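Local coordinates for inactivation-no-after-potential D protein (Drosophila melanogaster, PDB 2QKV) that serves as a scaffold in fly phototransduction, its fifth PDZ domain probably binding peptide ends of partner signalling proteins, at residues A[12-17]-A[41-46]; A[55-60]-A[86-91]. The protein carries 1 engineered substitution. All coordinates share one frame; numbering follows the deposited sequence.

Contact 1: residues A[12-17]-A[41-46]; sequences VDLMKK and GQYPEI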
loop_
_atom_site.group_PDB
_atom_site.type_symbol
_atom_site.label_atom_id
_atom_site.label_comp_id
_atom_site.label_asym_id
_atom_site.label_seq_id
_atom_site.Cartn_x
_atom_site.Cartn_y
_atom_site.Cartn_z
ATOM N N VAL A 12 -26.826 0.238 -1.130
ATOM C CA VAL A 12 -27.457 0.365 0.177
ATOM C C VAL A 12 -27.755 1.852 0.320
ATOM O O VAL A 12 -26.853 2.689 0.223
ATOM C CB VAL A 12 -26.538 -0.102 1.321
ATOM C CG1 VAL A 12 -27.235 0.131 2.673
ATOM C CG2 VAL A 12 -26.211 -1.576 1.160
ATOM N N ASP A 13 -29.031 2.173 0.521
ATOM C CA ASP A 13 -29.465 3.554 0.660
ATOM C C ASP A 13 -30.299 3.745 1.911
ATOM O O ASP A 13 -31.224 2.964 2.186
ATOM C CB ASP A 13 -30.294 3.990 -0.551
ATOM C CG ASP A 13 -29.490 4.030 -1.825
ATOM O OD1 ASP A 13 -29.379 2.982 -2.504
ATOM O OD2 ASP A 13 -28.955 5.110 -2.147
ATOM N N LEU A 14 -29.967 4.782 2.671
ATOM C CA LEU A 14 -30.706 5.083 3.888
ATOM C C LEU A 14 -30.627 6.562 4.234
ATOM O O LEU A 14 -29.861 7.322 3.639
ATOM C CB LEU A 14 -30.173 4.252 5.051
ATOM C CG LEU A 14 -28.710 4.421 5.455
ATOM C CD1 LEU A 14 -28.566 5.637 6.390
ATOM C CD2 LEU A 14 -28.229 3.147 6.155
ATOM N N MET A 15 -31.453 6.958 5.192
ATOM C CA MET A 15 -31.495 8.336 5.660
ATOM C C MET A 15 -31.028 8.311 7.102
ATOM O O MET A 15 -31.685 7.726 7.960
ATOM C CB MET A 15 -32.925 8.882 5.588
ATOM C CG MET A 15 -33.082 10.268 6.193
ATOM S SD MET A 15 -32.084 11.523 5.368
ATOM C CE MET A 15 -33.070 11.826 3.962
ATOM N N LYS A 16 -29.882 8.926 7.370
ATOM C CA LYS A 16 -29.353 8.946 8.724
ATOM C C LYS A 16 -30.237 9.810 9.616
ATOM O O LYS A 16 -30.781 10.817 9.172
ATOM C CB LYS A 16 -27.921 9.485 8.725
ATOM C CG LYS A 16 -27.191 9.259 10.036
ATOM C CD LYS A 16 -25.712 9.566 9.919
ATOM C CE LYS A 16 -25.003 9.263 11.225
ATOM N NZ LYS A 16 -25.274 7.871 11.680
ATOM N N LYS A 17 -30.388 9.396 10.871
ATOM C CA LYS A 17 -31.195 10.143 11.828
ATOM C C LYS A 17 -30.351 10.482 13.051
ATOM O O LYS A 17 -29.548 9.669 13.512
ATOM C CB LYS A 17 -32.415 9.324 12.253
ATOM C CG LYS A 17 -33.378 8.992 11.118
ATOM C CD LYS A 17 -33.986 10.248 10.499
ATOM C CE LYS A 17 -34.939 9.891 9.363
ATOM N NZ LYS A 17 -35.634 11.090 8.808
ATOM N N GLY A 41 -30.350 -3.767 14.087
ATOM C CA GLY A 41 -31.412 -2.954 14.656
ATOM C C GLY A 41 -31.324 -1.445 14.486
ATOM O O GLY A 41 -32.216 -0.725 14.933
ATOM N N GLN A 42 -30.273 -0.943 13.842
ATOM C CA GLN A 42 -30.143 0.501 13.651
ATOM C C GLN A 42 -30.954 1.039 12.474
ATOM O O GLN A 42 -31.743 1.972 12.630
ATOM C CB GLN A 42 -28.671 0.885 13.475
ATOM C CG GLN A 42 -27.785 0.581 14.676
ATOM C CD GLN A 42 -28.265 1.258 15.950
ATOM O OE1 GLN A 42 -28.814 0.607 16.843
ATOM N NE2 GLN A 42 -28.063 2.569 16.037
ATOM N N TYR A 43 -30.738 0.468 11.294
ATOM C CA TYR A 43 -31.447 0.878 10.088
ATOM C C TYR A 43 -31.917 -0.356 9.334
ATOM O O TYR A 43 -31.168 -1.318 9.179
ATOM C CB TYR A 43 -30.545 1.709 9.172
ATOM C CG TYR A 43 -30.199 3.059 9.746
ATOM C CD1 TYR A 43 -29.156 3.204 10.662
ATOM C CD2 TYR A 43 -30.951 4.186 9.414
ATOM C CE1 TYR A 43 -28.879 4.445 11.240
ATOM C CE2 TYR A 43 -30.680 5.427 9.986
ATOM C CZ TYR A 43 -29.644 5.545 10.899
ATOM O OH TYR A 43 -29.388 6.764 11.488
ATOM N N PRO A 44 -33.176 -0.348 8.871
ATOM C CA PRO A 44 -33.745 -1.474 8.130
ATOM C C PRO A 44 -32.917 -1.874 6.912
ATOM O O PRO A 44 -32.729 -3.061 6.659
ATOM C CB PRO A 44 -35.131 -0.964 7.747
ATOM C CG PRO A 44 -35.487 -0.095 8.921
ATOM C CD PRO A 44 -34.204 0.674 9.142
ATOM N N GLU A 45 -32.420 -0.888 6.168
ATOM C CA GLU A 45 -31.615 -1.176 4.981
ATOM C C GLU A 45 -30.306 -1.888 5.329
ATOM O O GLU A 45 -29.835 -2.740 4.575
ATOM C CB GLU A 45 -31.331 0.112 4.190
ATOM C CG GLU A 45 -31.245 1.374 5.032
ATOM C CD GLU A 45 -32.605 2.011 5.300
ATOM O OE1 GLU A 45 -33.196 2.601 4.365
ATOM O OE2 GLU A 45 -33.087 1.912 6.448
ATOM N N ILE A 46 -29.709 -1.553 6.468
ATOM C CA ILE A 46 -28.478 -2.216 6.869
ATOM C C ILE A 46 -28.821 -3.645 7.281
ATOM O O ILE A 46 -28.167 -4.604 6.867
ATOM C CB ILE A 46 -27.792 -1.476 8.055
ATOM C CG1 ILE A 46 -27.306 -0.100 7.592
ATOM C CG2 ILE A 46 -26.642 -2.306 8.607
ATOM C CD1 ILE A 46 -26.538 0.684 8.695
HETATM O O HOH W 1 -33.519 5.024 6.016
#
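The ring of Tyr43 lies across Leu14 at about a right angle, with Leu14 CD1 over one face, nearer the rim than the centre and 4.1 Å from Tyr43 CD2. Leu14 reaches it with chi1 at 60°, CG lodged between its backbone N and carbonyl carbon, and the other methyl, CD2, packs 3.7 Å from Ile46 CG1. At the ring's far end the phenol meets the chain where strand 10-15 gives way to loop: Lys17 N donates to Tyr43 OH at 2.9 Å, nearly straight (167°) and in the plane of the ring. Met15 O sits at the edge, 3.2 Å from Tyr43 CE2. The same hydroxyl is also hydrogen-bonded to Lys20 O; Tyr43 itself is the N-cap residue of helix 44-49. A phenylalanine here would probably keep the cover over Leu14 but leave Lys17 N and Lys20 O without their shared partner. Beside the ring, water 1 accepts from Met15 N at 2.9 Å and donates weakly to Glu45 OE1. Apolar packing of Leu14 against Tyr43 and Ile46 thus seats the start of the short PDZ helix on the strand, while the hydroxyl ties it to the backbone just beyond and the water adds a weak link.

Contact 2: residues A[55-60]-A[86-91]; sequences IITKFN and EVTRPK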
loop_
_atom_site.group_PDB
_atom_site.type_symbol
_atom_site.label_atom_id
_atom_site.label_comp_id
_atom_site.label_asym_id
_atom_site.label_seq_id
_atom_site.Cartn_x
_atom_site.Cartn_y
_atom_site.Cartn_z
ATOM N N ILE A 55 -17.718 -5.286 2.080
ATOM C CA ILE A 55 -16.787 -4.191 1.869
ATOM C C ILE A 55 -17.475 -3.041 1.150
ATOM O O ILE A 55 -17.952 -3.208 0.018
ATOM C CB ILE A 55 -15.566 -4.629 1.019
ATOM C CG1 ILE A 55 -14.891 -5.837 1.669
ATOM C CG2 ILE A 55 -14.585 -3.465 0.894
ATOM C CD1 ILE A 55 -13.705 -6.363 0.891
ATOM N N ILE A 56 -17.538 -1.892 1.820
ATOM C CA ILE A 56 -18.147 -0.701 1.236
ATOM C C ILE A 56 -17.076 -0.090 0.333
ATOM O O ILE A 56 -15.986 0.262 0.799
ATOM C CB ILE A 56 -18.559 0.287 2.349
ATOM C CG1 ILE A 56 -19.559 -0.403 3.290
ATOM C CG2 ILE A 56 -19.167 1.548 1.732
ATOM C CD1 ILE A 56 -19.834 0.335 4.612
ATOM N N THR A 57 -17.405 0.055 -0.953
ATOM C CA THR A 57 -16.460 0.558 -1.950
ATOM C C THR A 57 -16.705 1.967 -2.495
ATOM O O THR A 57 -15.836 2.536 -3.164
ATOM C CB THR A 57 -16.379 -0.424 -3.137
ATOM O OG1 THR A 57 -17.694 -0.603 -3.681
ATOM C CG2 THR A 57 -15.866 -1.773 -2.661
ATOM N N LYS A 58 -17.895 2.508 -2.250
ATOM C CA LYS A 58 -18.213 3.868 -2.681
ATOM C C LYS A 58 -19.158 4.459 -1.640
ATOM O O LYS A 58 -20.060 3.787 -1.165
ATOM C CB LYS A 58 -18.862 3.887 -4.073
ATOM C CG LYS A 58 -19.011 5.307 -4.635
ATOM C CD LYS A 58 -19.389 5.336 -6.107
ATOM C CE LYS A 58 -18.220 4.901 -6.975
ATOM N NZ LYS A 58 -18.441 5.177 -8.429
ATOM N N PHE A 59 -18.928 5.710 -1.266
ATOM C CA PHE A 59 -19.765 6.344 -0.253
ATOM C C PHE A 59 -20.186 7.707 -0.768
ATOM O O PHE A 59 -19.343 8.548 -1.056
ATOM C CB PHE A 59 -18.990 6.510 1.065
ATOM C CG PHE A 59 -19.840 7.016 2.197
ATOM C CD1 PHE A 59 -20.577 6.124 2.973
ATOM C CD2 PHE A 59 -19.966 8.382 2.439
ATOM C CE1 PHE A 59 -21.437 6.577 3.980
ATOM C CE2 PHE A 59 -20.830 8.848 3.449
ATOM C CZ PHE A 59 -21.564 7.939 4.217
ATOM N N ASN A 60 -21.496 7.910 -0.879
ATOM C CA ASN A 60 -22.062 9.152 -1.387
ATOM C C ASN A 60 -21.334 9.690 -2.612
ATOM O O ASN A 60 -20.981 10.872 -2.671
ATOM C CB ASN A 60 -22.113 10.223 -0.289
ATOM C CG ASN A 60 -23.241 9.995 0.696
ATOM O OD1 ASN A 60 -24.030 9.066 0.543
ATOM N ND2 ASN A 60 -23.332 10.849 1.714
ATOM N N GLU A 86 -22.088 1.787 -2.292
ATOM C CA GLU A 86 -21.926 0.656 -3.203
ATOM C C GLU A 86 -21.120 -0.296 -2.332
ATOM O O GLU A 86 -20.190 0.127 -1.619
ATOM C CB GLU A 86 -21.155 1.013 -4.472
ATOM C CG GLU A 86 -21.961 1.929 -5.380
ATOM C CD GLU A 86 -21.391 2.055 -6.775
ATOM O OE1 GLU A 86 -20.288 1.532 -7.033
ATOM O OE2 GLU A 86 -22.063 2.689 -7.617
ATOM N N VAL A 87 -21.468 -1.576 -2.393
ATOM C CA VAL A 87 -20.867 -2.582 -1.533
ATOM C C VAL A 87 -20.629 -3.906 -2.272
ATOM O O VAL A 87 -21.360 -4.245 -3.197
ATOM C CB VAL A 87 -21.840 -2.880 -0.342
ATOM C CG1 VAL A 87 -21.148 -3.725 0.726
ATOM C CG2 VAL A 87 -22.394 -1.566 0.252
ATOM N N THR A 88 -19.601 -4.643 -1.867
ATOM C CA THR A 88 -19.349 -5.959 -2.440
ATOM C C THR A 88 -19.277 -6.976 -1.293
ATOM O O THR A 88 -18.803 -6.654 -0.196
ATOM C CB THR A 88 -18.060 -6.001 -3.297
ATOM O OG1 THR A 88 -18.033 -7.237 -4.038
ATOM C CG2 THR A 88 -16.817 -5.919 -2.431
ATOM N N ARG A 89 -19.782 -8.185 -1.538
ATOM C CA ARG A 89 -19.778 -9.273 -0.543
ATOM C C ARG A 89 -18.663 -10.206 -1.000
ATOM O O ARG A 89 -18.848 -10.995 -1.931
ATOM C CB ARG A 89 -21.125 -10.000 -0.543
ATOM C CG ARG A 89 -21.214 -11.115 0.511
ATOM C CD ARG A 89 -22.642 -11.281 0.999
ATOM N NE ARG A 89 -23.121 -10.032 1.582
ATOM C CZ ARG A 89 -24.398 -9.729 1.770
ATOM N NH1 ARG A 89 -25.345 -10.594 1.423
ATOM N NH2 ARG A 89 -24.732 -8.553 2.278
ATOM N N PRO A 90 -17.495 -10.145 -0.338
ATOM C CA PRO A 90 -16.320 -10.954 -0.674
ATOM C C PRO A 90 -16.332 -12.403 -0.225
ATOM O O PRO A 90 -15.521 -12.811 0.596
ATOM C CB PRO A 90 -15.181 -10.156 -0.042
ATOM C CG PRO A 90 -15.808 -9.704 1.252
ATOM C CD PRO A 90 -17.232 -9.310 0.853
ATOM N N LYS A 91 -17.244 -13.180 -0.790
ATOM C CA LYS A 91 -17.350 -14.586 -0.445
ATOM C C LYS A 91 -17.200 -15.452 -1.678
ATOM O O LYS A 91 -18.194 -15.814 -2.313
ATOM C CB LYS A 91 -18.703 -14.882 0.208
ATOM C CG LYS A 91 -18.844 -14.445 1.653
ATOM C CD LYS A 91 -20.249 -14.753 2.154
ATOM C CE LYS A 91 -20.629 -16.202 1.862
ATOM N NZ LYS A 91 -22.083 -16.458 2.050
HETATM O O HOH W 2 -17.973 0.714 -6.059
HETATM O O HOH W 3 -18.918 2.598 -9.165
#
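Lys58 carries CG anti to its backbone N (chi1 -171°) and Glu86 has CG beside its N, anti to its carbonyl carbon (chi1 -70°); the two chains extend alongside each other in the same direction, their CB atoms 3.7 Å apart. Lys58 NZ and Glu86 OE1, at 4.3 Å, are too far apart for a salt bridge; water 3 joins them, accepting from Lys58 NZ and donating to the carboxylate. Water 2 donates to the same OE1 and lies 2.7 Å from Thr57 OG1. Beneath, two residues, Thr57 and Lys58, stand opposite the single Glu86, a classic beta bulge: Glu86 O receives Thr57 N at 2.9 Å and, weakly, Lys58 N at 3.4 Å, while Glu86 N reaches Lys58 O at 3.1 Å. Regular antiparallel pairing leads up to it. Ile55 N donates almost straight to Thr88 O (178°), Thr88 N returns a bond to Ile55 O, and Ile56 and Val87 form the non-hydrogen-bonded pair, on the sheet face away from Lys58 and Glu86, where Met85 and Phe10 add to the packing. Ile55 CD1 rests 4.0 Å from Pro90 CG; Pro90 is the central residue of an inverse gamma turn. Backbone bonds set the register, and the opposite charges, bridged by water 3, probably add a water-mediated attraction.

How the contacts relate
Both contacts belong to one PDZ domain and follow each other in the chain: contact 1 closes with helix 44-49, and strand 55-59 of contact 2 comes next. Their centres lie 15 Å apart, yet they touch through Val12 CG2 and Val87 CG2 at 3.9 Å. That touch reflects the sheet, in which strand 82-88 has strand 10-15 and strand 55-59 as antiparallel partners. Contact 1 is partly buried and sets the helix against the sheet through a tyrosine; contact 2 is buried, nearer the centre of the chain, and built on strand pairing. In PDZ domains generally, peptides bind between the second strand and the longer helix, here probably strand 24-28 and helix 69-77, which neither contact includes.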